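Local coordinates for protein quinone oxidoreductase 1 (Escherichia coli, PDB 1QOR) that reduces quinones by one electron to semiquinones with NADPH as the electron donor, working as a homodimer of the zinc-containing alcohol dehydrogenase family, at residues F122-T135 / L266-S280. Numbering follows the deposited sequence.
With NDP (NADPH dihydro-nicotinamide-adenine-dinucleotide phosphate), chain D.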
ATOM      1  N   PHE A 122      21.289  12.280  12.155  1.00 18.27           N
ATOM      2  CA  PHE A 122      21.483  11.982  10.730  1.00 18.80           C
ATOM      3  C   PHE A 122      20.557  10.872  10.150  1.00 18.86           C
ATOM      4  O   PHE A 122      19.786  11.117   9.224  1.00 19.51           O
ATOM      5  CB  PHE A 122      22.969  11.728  10.416  1.00 18.07           C
ATOM      6  CG  PHE A 122      23.309  11.882   8.948  1.00 18.56           C
ATOM      7  CD1 PHE A 122      23.067  13.088   8.284  1.00 17.67           C
ATOM      8  CD2 PHE A 122      23.840  10.812   8.225  1.00 18.02           C
ATOM      9  CE1 PHE A 122      23.348  13.224   6.917  1.00 17.71           C
ATOM     10  CE2 PHE A 122      24.125  10.941   6.860  1.00 17.18           C
ATOM     11  CZ  PHE A 122      23.880  12.145   6.209  1.00 18.74           C
ATOM     12  N   LEU A 123      20.614   9.668  10.708  1.00 19.68           N
ATOM     13  CA  LEU A 123      19.756   8.579  10.240  1.00 18.66           C
ATOM     14  C   LEU A 123      18.277   8.946  10.457  1.00 18.69           C
ATOM     15  O   LEU A 123      17.469   8.830   9.560  1.00 18.14           O
ATOM     16  CB  LEU A 123      20.078   7.273  10.999  1.00 16.30           C
ATOM     17  CG  LEU A 123      19.495   5.975  10.405  1.00 15.95           C
ATOM     18  CD1 LEU A 123      20.369   4.741  10.757  1.00 17.25           C
ATOM     19  CD2 LEU A 123      18.088   5.780  10.920  1.00 15.27           C
ATOM     20  N   LYS A 124      17.931   9.399  11.661  1.00 19.27           N
ATOM     21  CA  LYS A 124      16.555   9.753  11.959  1.00 18.41           C
ATOM     22  C   LYS A 124      16.049  10.969  11.131  1.00 18.97           C
ATOM     23  O   LYS A 124      14.875  10.995  10.695  1.00 19.46           O
ATOM     24  CB  LYS A 124      16.426  10.012  13.455  1.00 19.04           C
ATOM     25  CG  LYS A 124      16.697   8.798  14.342  1.00 20.13           C
ATOM     26  CD  LYS A 124      16.942   9.244  15.813  1.00 19.90           C
ATOM     27  CE  LYS A 124      17.676   8.182  16.670  1.00 21.18           C
ATOM     28  NZ  LYS A 124      19.138   7.882  16.295  1.00 22.79           N
ATOM     29  N   GLY A 125      16.921  11.938  10.851  1.00 18.82           N
ATOM     30  CA  GLY A 125      16.492  13.112  10.089  1.00 18.88           C
ATOM     31  C   GLY A 125      16.269  12.780   8.624  1.00 20.56           C
ATOM     32  O   GLY A 125      15.363  13.329   7.960  1.00 20.03           O
ATOM     33  N   LEU A 126      17.129  11.917   8.077  1.00 20.03           N
ATOM     34  CA  LEU A 126      16.974  11.481   6.675  1.00 19.08           C
ATOM     35  C   LEU A 126      15.643  10.708   6.577  1.00 18.79           C
ATOM     36  O   LEU A 126      14.922  10.773   5.550  1.00 19.63           O
ATOM     37  CB  LEU A 126      18.151  10.584   6.286  1.00 19.21           C
ATOM     38  CG  LEU A 126      19.535  11.265   6.196  1.00 20.19           C
ATOM     39  CD1 LEU A 126      20.534  10.216   5.812  1.00 22.06           C
ATOM     40  CD2 LEU A 126      19.579  12.347   5.128  1.00 18.45           C
ATOM     41  N   THR A 127      15.325   9.954   7.629  1.00 15.86           N
ATOM     42  CA  THR A 127      14.063   9.236   7.673  1.00 17.28           C
ATOM     43  C   THR A 127      12.880  10.235   7.684  1.00 18.26           C
ATOM     44  O   THR A 127      11.939  10.127   6.890  1.00 16.92           O
ATOM     45  CB  THR A 127      13.984   8.400   8.928  1.00 16.61           C
ATOM     46  OG1 THR A 127      15.103   7.519   8.943  1.00 22.08           O
ATOM     47  CG2 THR A 127      12.706   7.583   8.959  1.00 15.04           C
ATOM     48  N   VAL A 128      12.967  11.264   8.531  1.00 19.01           N
ATOM     49  CA  VAL A 128      11.867  12.221   8.592  1.00 18.77           C
ATOM     50  C   VAL A 128      11.742  12.920   7.254  1.00 18.58           C
ATOM     51  O   VAL A 128      10.638  13.138   6.753  1.00 18.21           O
ATOM     52  CB  VAL A 128      12.023  13.222   9.765  1.00 18.25           C
ATOM     53  CG1 VAL A 128      11.085  14.415   9.585  1.00 17.77           C
ATOM     54  CG2 VAL A 128      11.741  12.507  11.071  1.00 16.33           C
ATOM     55  N   TYR A 129      12.875  13.221   6.640  1.00 18.15           N
ATOM     56  CA  TYR A 129      12.823  13.883   5.362  1.00 17.74           C
ATOM     57  C   TYR A 129      12.095  13.047   4.289  1.00 18.00           C
ATOM     58  O   TYR A 129      11.179  13.568   3.621  1.00 17.51           O
ATOM     59  CB  TYR A 129      14.239  14.249   4.888  1.00 19.14           C
ATOM     60  CG  TYR A 129      14.291  14.775   3.466  1.00 21.11           C
ATOM     61  CD1 TYR A 129      13.914  16.081   3.167  1.00 21.90           C
ATOM     62  CD2 TYR A 129      14.719  13.951   2.412  1.00 24.50           C
ATOM     63  CE1 TYR A 129      13.965  16.559   1.893  1.00 23.39           C
ATOM     64  CE2 TYR A 129      14.782  14.423   1.107  1.00 25.48           C
ATOM     65  CZ  TYR A 129      14.414  15.727   0.873  1.00 26.88           C
ATOM     66  OH  TYR A 129      14.595  16.244  -0.376  1.00 32.03           O
ATOM     67  N   TYR A 130      12.483  11.783   4.071  1.00 15.78           N
ATOM     68  CA  TYR A 130      11.793  11.055   2.991  1.00 16.60           C
ATOM     69  C   TYR A 130      10.340  10.763   3.370  1.00 16.37           C
ATOM     70  O   TYR A 130       9.442  10.833   2.534  1.00 17.87           O
ATOM     71  CB  TYR A 130      12.547   9.790   2.513  1.00 15.54           C
ATOM     72  CG  TYR A 130      12.293   8.539   3.332  1.00 14.90           C
ATOM     73  CD1 TYR A 130      11.089   7.840   3.242  1.00 14.29           C
ATOM     74  CD2 TYR A 130      13.281   8.032   4.174  1.00 13.71           C
ATOM     75  CE1 TYR A 130      10.892   6.640   3.995  1.00 16.15           C
ATOM     76  CE2 TYR A 130      13.089   6.870   4.913  1.00 14.54           C
ATOM     77  CZ  TYR A 130      11.901   6.169   4.825  1.00 15.55           C
ATOM     78  OH  TYR A 130      11.757   4.991   5.579  1.00 18.68           O
ATOM     79  N   LEU A 131      10.098  10.462   4.633  1.00 17.83           N
ATOM     80  CA  LEU A 131       8.730  10.229   5.073  1.00 18.40           C
ATOM     81  C   LEU A 131       7.737  11.387   4.793  1.00 18.80           C
ATOM     82  O   LEU A 131       6.673  11.158   4.238  1.00 19.68           O
ATOM     83  CB  LEU A 131       8.723   9.940   6.563  1.00 17.27           C
ATOM     84  CG  LEU A 131       9.170   8.562   7.038  1.00 17.20           C
ATOM     85  CD1 LEU A 131       9.065   8.514   8.560  1.00 13.34           C
ATOM     86  CD2 LEU A 131       8.301   7.486   6.408  1.00 14.92           C
ATOM     87  N   LEU A 132       8.111  12.626   5.118  1.00 19.51           N
ATOM     88  CA  LEU A 132       7.230  13.804   4.978  1.00 19.84           C
ATOM     89  C   LEU A 132       7.274  14.514   3.637  1.00 21.42           C
ATOM     90  O   LEU A 132       6.401  15.364   3.328  1.00 20.94           O
ATOM     91  CB  LEU A 132       7.572  14.825   6.067  1.00 19.11           C
ATOM     92  CG  LEU A 132       7.515  14.342   7.520  1.00 20.89           C
ATOM     93  CD1 LEU A 132       7.647  15.520   8.480  1.00 21.97           C
ATOM     94  CD2 LEU A 132       6.202  13.666   7.769  1.00 20.15           C
ATOM     95  N   ARG A 133       8.331  14.228   2.877  1.00 21.02           N
ATOM     96  CA  ARG A 133       8.513  14.851   1.593  1.00 21.63           C
ATOM     97  C   ARG A 133       8.440  13.886   0.412  1.00 22.94           C
ATOM     98  O   ARG A 133       8.086  14.309  -0.667  1.00 24.42           O
ATOM     99  CB  ARG A 133       9.859  15.581   1.568  1.00 22.83           C
ATOM    100  CG  ARG A 133      10.180  16.434   2.851  1.00 25.48           C
ATOM    101  CD  ARG A 133       9.582  17.823   2.751  1.00 27.61           C
ATOM    102  NE  ARG A 133       8.148  17.742   2.902  1.00 32.52           N
ATOM    103  CZ  ARG A 133       7.242  18.467   2.241  1.00 32.29           C
ATOM    104  NH1 ARG A 133       7.614  19.394   1.351  1.00 31.70           N
ATOM    105  NH2 ARG A 133       5.957  18.167   2.417  1.00 29.01           N
ATOM    106  N   LYS A 134       8.721  12.601   0.594  1.00 22.79           N
ATOM    107  CA  LYS A 134       8.713  11.679  -0.545  1.00 23.47           C
ATOM    108  C   LYS A 134       7.648  10.596  -0.500  1.00 22.57           C
ATOM    109  O   LYS A 134       6.948  10.373  -1.476  1.00 23.31           O
ATOM    110  CB  LYS A 134      10.072  10.981  -0.684  1.00 25.63           C
ATOM    111  CG  LYS A 134      11.294  11.876  -0.695  1.00 27.56           C
ATOM    112  CD  LYS A 134      11.240  12.868  -1.813  1.00 31.45           C
ATOM    113  CE  LYS A 134      12.659  13.357  -2.175  1.00 35.59           C
ATOM    114  NZ  LYS A 134      12.605  14.640  -2.965  1.00 38.32           N
ATOM    115  N   THR A 135       7.570   9.867   0.600  1.00 21.86           N
ATOM    116  CA  THR A 135       6.590   8.787   0.718  1.00 21.60           C
ATOM    117  C   THR A 135       5.170   9.323   0.506  1.00 22.62           C
ATOM    118  O   THR A 135       4.302   8.682  -0.115  1.00 22.60           O
ATOM    119  CB  THR A 135       6.730   8.116   2.078  1.00 19.59           C
ATOM    120  OG1 THR A 135       8.069   7.627   2.212  1.00 17.31           O
ATOM    121  CG2 THR A 135       5.705   7.000   2.255  1.00 18.99           C
ATOM    122  N   LEU A 266      15.047   3.216   4.810  1.00 23.71           N
ATOM    123  CA  LEU A 266      15.974   4.229   4.327  1.00 24.92           C
ATOM    124  C   LEU A 266      16.639   3.813   3.015  1.00 27.39           C
ATOM    125  O   LEU A 266      16.854   4.672   2.122  1.00 30.28           O
ATOM    126  CB  LEU A 266      17.069   4.457   5.368  1.00 25.25           C
ATOM    127  CG  LEU A 266      17.319   5.882   5.850  1.00 27.06           C
ATOM    128  CD1 LEU A 266      18.763   5.990   6.295  1.00 28.45           C
ATOM    129  CD2 LEU A 266      17.056   6.886   4.770  1.00 27.43           C
ATOM    130  N   GLN A 267      17.005   2.529   2.909  1.00 27.67           N
ATOM    131  CA  GLN A 267      17.645   2.015   1.701  1.00 30.08           C
ATOM    132  C   GLN A 267      16.759   2.166   0.476  1.00 29.13           C
ATOM    133  O   GLN A 267      17.278   2.269  -0.629  1.00 30.58           O
ATOM    134  CB  GLN A 267      17.969   0.537   1.807  1.00 34.22           C
ATOM    135  CG  GLN A 267      18.654   0.139   3.044  1.00 41.71           C
ATOM    136  CD  GLN A 267      17.669  -0.114   4.156  1.00 47.74           C
ATOM    137  OE1 GLN A 267      17.616   0.654   5.149  1.00 51.04           O
ATOM    138  NE2 GLN A 267      16.862  -1.188   4.010  1.00 49.03           N
ATOM    139  N   GLY A 268      15.438   2.088   0.642  1.00 26.45           N
ATOM    140  CA  GLY A 268      14.564   2.233  -0.504  1.00 24.79           C
ATOM    141  C   GLY A 268      14.464   3.658  -1.042  1.00 24.46           C
ATOM    142  O   GLY A 268      14.008   3.861  -2.176  1.00 23.54           O
ATOM    143  N   TYR A 269      14.903   4.643  -0.258  1.00 23.93           N
ATOM    144  CA  TYR A 269      14.776   6.052  -0.645  1.00 24.67           C
ATOM    145  C   TYR A 269      16.076   6.841  -0.820  1.00 26.26           C
ATOM    146  O   TYR A 269      16.131   7.757  -1.641  1.00 27.20           O
ATOM    147  CB  TYR A 269      13.888   6.777   0.371  1.00 23.41           C
ATOM    148  CG  TYR A 269      12.400   6.519   0.208  1.00 22.10           C
ATOM    149  CD1 TYR A 269      11.791   5.346   0.725  1.00 19.78           C
ATOM    150  CD2 TYR A 269      11.606   7.436  -0.461  1.00 20.93           C
ATOM    151  CE1 TYR A 269      10.429   5.114   0.560  1.00 18.52           C
ATOM    152  CE2 TYR A 269      10.232   7.217  -0.629  1.00 20.44           C
ATOM    153  CZ  TYR A 269       9.660   6.068  -0.130  1.00 19.54           C
ATOM    154  OH  TYR A 269       8.339   5.883  -0.391  1.00 17.68           O
ATOM    155  N   ILE A 270      17.081   6.547   0.000  1.00 27.58           N
ATOM    156  CA  ILE A 270      18.379   7.219  -0.085  1.00 29.62           C
ATOM    157  C   ILE A 270      19.339   6.153  -0.670  1.00 31.08           C
ATOM    158  O   ILE A 270      19.955   5.377   0.047  1.00 31.43           O
ATOM    159  CB  ILE A 270      18.863   7.704   1.325  1.00 29.52           C
ATOM    160  CG1 ILE A 270      17.806   8.626   1.980  1.00 28.26           C
ATOM    161  CG2 ILE A 270      20.221   8.438   1.187  1.00 30.83           C
ATOM    162  CD1 ILE A 270      17.398   9.805   1.175  1.00 25.36           C
ATOM    163  N   THR A 271      19.440   6.146  -1.983  1.00 32.49           N
ATOM    164  CA  THR A 271      20.198   5.144  -2.700  1.00 36.11           C
ATOM    165  C   THR A 271      21.439   5.643  -3.427  1.00 37.48           C
ATOM    166  O   THR A 271      22.395   4.895  -3.584  1.00 39.14           O
ATOM    167  CB  THR A 271      19.258   4.416  -3.727  1.00 36.95           C
ATOM    168  OG1 THR A 271      18.949   5.296  -4.825  1.00 38.11           O
ATOM    169  CG2 THR A 271      17.917   4.028  -3.057  1.00 36.86           C
ATOM    170  N   THR A 272      21.419   6.873  -3.914  1.00 38.71           N
ATOM    171  CA  THR A 272      22.573   7.417  -4.612  1.00 39.40           C
ATOM    172  C   THR A 272      23.235   8.534  -3.789  1.00 41.42           C
ATOM    173  O   THR A 272      22.681   9.006  -2.783  1.00 41.02           O
ATOM    174  CB  THR A 272      22.163   7.986  -5.960  1.00 38.71           C
ATOM    175  OG1 THR A 272      21.338   9.136  -5.745  1.00 39.78           O
ATOM    176  CG2 THR A 272      21.353   6.975  -6.737  1.00 36.56           C
ATOM    177  N   ARG A 273      24.413   8.963  -4.240  1.00 43.28           N
ATOM    178  CA  ARG A 273      25.184  10.028  -3.605  1.00 44.70           C
ATOM    179  C   ARG A 273      24.397  11.320  -3.796  1.00 44.20           C
ATOM    180  O   ARG A 273      24.289  12.153  -2.888  1.00 44.59           O
ATOM    181  CB  ARG A 273      26.542  10.129  -4.300  1.00 47.77           C
ATOM    182  CG  ARG A 273      27.381  11.370  -4.000  1.00 52.66           C
ATOM    183  CD  ARG A 273      28.353  11.178  -2.845  1.00 56.48           C
ATOM    184  NE  ARG A 273      27.688  11.333  -1.553  1.00 61.35           N
ATOM    185  CZ  ARG A 273      28.308  11.416  -0.368  1.00 63.12           C
ATOM    186  NH1 ARG A 273      29.642  11.357  -0.274  1.00 62.48           N
ATOM    187  NH2 ARG A 273      27.568  11.586   0.728  1.00 63.56           N
ATOM    188  N   GLU A 274      23.782  11.445  -4.959  1.00 42.82           N
ATOM    189  CA  GLU A 274      23.009  12.622  -5.265  1.00 43.19           C
ATOM    190  C   GLU A 274      21.816  12.739  -4.296  1.00 41.70           C
ATOM    191  O   GLU A 274      21.505  13.834  -3.833  1.00 42.80           O
ATOM    192  CB  GLU A 274      22.545  12.594  -6.730  1.00 46.14           C
ATOM    193  CG  GLU A 274      23.677  12.515  -7.800  1.00 50.89           C
ATOM    194  CD  GLU A 274      24.582  11.256  -7.678  1.00 53.95           C
ATOM    195  OE1 GLU A 274      24.075  10.097  -7.738  1.00 54.14           O
ATOM    196  OE2 GLU A 274      25.819  11.436  -7.502  1.00 56.66           O
ATOM    197  N   GLU A 275      21.178  11.623  -3.956  1.00 39.11           N
ATOM    198  CA  GLU A 275      20.044  11.637  -3.033  1.00 36.72           C
ATOM    199  C   GLU A 275      20.447  11.951  -1.613  1.00 35.20           C
ATOM    200  O   GLU A 275      19.749  12.699  -0.920  1.00 35.28           O
ATOM    201  CB  GLU A 275      19.312  10.309  -3.055  1.00 36.17           C
ATOM    202  CG  GLU A 275      18.616  10.123  -4.332  1.00 37.77           C
ATOM    203  CD  GLU A 275      18.084   8.732  -4.524  1.00 38.33           C
ATOM    204  OE1 GLU A 275      18.571   7.786  -3.889  1.00 38.41           O
ATOM    205  OE2 GLU A 275      17.173   8.586  -5.353  1.00 40.48           O
ATOM    206  N   LEU A 276      21.542  11.339  -1.168  1.00 33.41           N
ATOM    207  CA  LEU A 276      22.066  11.559   0.165  1.00 32.27           C
ATOM    208  C   LEU A 276      22.394  13.057   0.308  1.00 32.33           C
ATOM    209  O   LEU A 276      22.060  13.687   1.317  1.00 32.43           O
ATOM    210  CB  LEU A 276      23.313  10.697   0.389  1.00 31.27           C
ATOM    211  CG  LEU A 276      24.118  10.894   1.687  1.00 31.49           C
ATOM    212  CD1 LEU A 276      23.267  10.618   2.917  1.00 30.41           C
ATOM    213  CD2 LEU A 276      25.333   9.990   1.674  1.00 29.88           C
ATOM    214  N   THR A 277      22.976  13.617  -0.749  1.00 31.67           N
ATOM    215  CA  THR A 277      23.363  15.017  -0.812  1.00 31.51           C
ATOM    216  C   THR A 277      22.190  16.008  -0.747  1.00 31.13           C
ATOM    217  O   THR A 277      22.223  16.964   0.034  1.00 31.04           O
ATOM    218  CB  THR A 277      24.197  15.270  -2.068  1.00 31.38           C
ATOM    219  OG1 THR A 277      25.503  14.706  -1.896  1.00 30.81           O
ATOM    220  CG2 THR A 277      24.345  16.739  -2.306  1.00 34.43           C
ATOM    221  N   GLU A 278      21.175  15.806  -1.576  1.00 30.88           N
ATOM    222  CA  GLU A 278      20.007  16.679  -1.548  1.00 31.37           C
ATOM    223  C   GLU A 278      19.324  16.646  -0.161  1.00 31.36           C
ATOM    224  O   GLU A 278      19.013  17.711   0.430  1.00 32.13           O
ATOM    225  CB  GLU A 278      19.005  16.272  -2.618  1.00 32.01           C
ATOM    226  N   ALA A 279      19.159  15.440   0.391  1.00 29.24           N
ATOM    227  CA  ALA A 279      18.534  15.289   1.693  1.00 27.10           C
ATOM    228  C   ALA A 279      19.364  15.888   2.836  1.00 26.56           C
ATOM    229  O   ALA A 279      18.787  16.467   3.754  1.00 25.40           O
ATOM    230  CB  ALA A 279      18.225  13.829   1.966  1.00 26.95           C
ATOM    231  N   SER A 280      20.693  15.727   2.796  1.00 25.72           N
ATOM    232  CA  SER A 280      21.595  16.255   3.836  1.00 26.58           C
ATOM    233  C   SER A 280      21.567  17.772   3.819  1.00 26.21           C
ATOM    234  O   SER A 280      21.659  18.422   4.864  1.00 25.81           O
ATOM    235  CB  SER A 280      23.061  15.856   3.581  1.00 27.35           C
ATOM    236  OG  SER A 280      23.278  14.482   3.755  1.00 32.17           O
TER
HETATM  237  PA  NDP D 350      12.424   5.780  19.634  1.00 20.74           P
HETATM  238  O1A NDP D 350      13.439   6.636  20.299  1.00 20.09           O
HETATM  239  O2A NDP D 350      11.260   6.436  18.983  1.00 21.04           O
HETATM  240  O5B NDP D 350      11.955   4.645  20.580  1.00 17.48           O
HETATM  241  C5B NDP D 350      10.842   3.833  20.314  1.00 19.51           C
HETATM  242  C4B NDP D 350       9.640   4.431  20.980  1.00 21.72           C
HETATM  243  O4B NDP D 350       8.580   3.678  20.405  1.00 23.60           O
HETATM  244  C3B NDP D 350       9.500   4.234  22.496  1.00 23.09           C
HETATM  245  O3B NDP D 350      10.228   5.281  23.192  1.00 20.88           O
HETATM  246  C2B NDP D 350       7.993   4.131  22.676  1.00 22.16           C
HETATM  247  O2B NDP D 350       7.491   5.431  22.959  1.00 23.51           O
HETATM  248  C1B NDP D 350       7.469   3.566  21.284  1.00 22.07           C
HETATM  249  N9A NDP D 350       6.948   2.227  21.600  1.00 22.32           N
HETATM  250  C8A NDP D 350       5.683   1.810  21.538  1.00 21.15           C
HETATM  251  N7A NDP D 350       5.604   0.538  21.950  1.00 20.68           N
HETATM  252  C5A NDP D 350       6.840   0.210  22.257  1.00 21.42           C
HETATM  253  C6A NDP D 350       7.238  -1.020  22.765  1.00 21.51           C
HETATM  254  N6A NDP D 350       6.392  -2.018  22.990  1.00 20.06           N
HETATM  255  N1A NDP D 350       8.539  -1.140  23.029  1.00 21.55           N
HETATM  256  C2A NDP D 350       9.435  -0.135  22.821  1.00 23.54           C
HETATM  257  N3A NDP D 350       9.039   1.044  22.338  1.00 23.95           N
HETATM  258  C4A NDP D 350       7.717   1.235  22.055  1.00 22.23           C
HETATM  259  O3  NDP D 350      13.265   5.081  18.479  1.00 20.67           O
HETATM  260  PN  NDP D 350      13.933   5.545  17.125  1.00 21.45           P
HETATM  261  O1N NDP D 350      13.765   7.024  16.883  1.00 21.22           O
HETATM  262  O2N NDP D 350      15.316   4.941  17.043  1.00 20.88           O
HETATM  263  O5D NDP D 350      12.968   4.714  16.080  1.00 22.09           O
HETATM  264  C5D NDP D 350      11.555   4.838  16.004  1.00 20.51           C
HETATM  265  C4D NDP D 350      10.971   3.798  15.108  1.00 22.98           C
HETATM  266  O4D NDP D 350      11.300   4.080  13.729  1.00 22.60           O
HETATM  267  C3D NDP D 350      11.478   2.389  15.395  1.00 23.60           C
HETATM  268  O3D NDP D 350      10.401   1.452  15.300  1.00 22.73           O
HETATM  269  C2D NDP D 350      12.508   2.194  14.260  1.00 22.12           C
HETATM  270  O2D NDP D 350      12.738   0.833  13.994  1.00 23.76           O
HETATM  271  C1D NDP D 350      11.858   2.865  13.085  1.00 22.21           C
HETATM  272  N1N NDP D 350      12.673   3.481  12.004  1.00 19.20           N
HETATM  273  C2N NDP D 350      12.366   3.215  10.693  1.00 14.72           C
HETATM  274  C3N NDP D 350      13.131   3.808   9.704  1.00 18.38           C
HETATM  275  C7N NDP D 350      12.810   3.578   8.233  1.00 18.85           C
HETATM  276  O7N NDP D 350      13.453   4.133   7.349  1.00 18.10           O
HETATM  277  N7N NDP D 350      11.805   2.757   8.010  1.00 19.60           N
HETATM  278  C4N NDP D 350      14.181   4.659  10.005  1.00 18.79           C
HETATM  279  C5N NDP D 350      14.478   4.922  11.349  1.00 19.64           C
HETATM  280  C6N NDP D 350      13.720   4.318  12.337  1.00 19.02           C
HETATM  281  P2B NDP D 350       6.106   5.639  23.859  1.00 24.17           P
HETATM  282  O1X NDP D 350       5.778   7.072  23.700  1.00 24.60           O
HETATM  283  O2X NDP D 350       5.105   4.749  23.256  1.00 26.23           O
HETATM  284  O3X NDP D 350       6.516   5.229  25.215  1.00 25.09           O
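This contact forms part of the nicotinamide end of the NADPH site, where Tyr-130 and Leu-266, both NADP-binding residues, meet beside the dihydronicotinamide ring. Helix 122-135 crosses helix 273-280 at 92°, with axes 10.4 Å apart. The weakly bonded helix at about 266-269 starts beside the carboxamide, at Leu-266, and the chain leads from it to helix 273-280. The Tyr-130 and Tyr-269 rings form an offset stack, centroids 4.3 Å apart and planes inclined by 13°. CD1 of Tyr-130 lies over the centre of the Tyr-269 ring. Thr-127 O and Leu-131 CG lie toward the rim of the other Tyr-130 face, which sandwiches the ring and limits its rotation. Its CG sits between the backbone N and the carbonyl carbon (chi1 84°), and OH then reaches the carboxamide O7N of NADPH in a 2.6 Å hydrogen bond. With an alanine here, O7N would probably lose this donor and Tyr-269 its stacking partner. Leu-266 is a knob among Leu-123, Leu-126, Thr-127 and Tyr-130; its CD2 lies 4.0 Å from Tyr-130 CE2. Leu-126 is the matching knob among Leu-266, Leu-276, Ala-279 and Ser-280, and its CD2 is 3.7 Å from Ala-279 CB. Ala-279 also lays its CA over a face of the Tyr-129 ring, a CH-pi contact. Farther along, Ser-280 OG meets the edge of the Phe-122 ring while donating a hydrogen bond to Leu-276 O. At the other end, Tyr-269 and Lys-134 pack on Arg-232 of the second subunit. The join is therefore mainly apolar and aromatic, and the polar reach of Tyr-130 is directed at the carboxamide, which should help fix the nicotinamide's orientation.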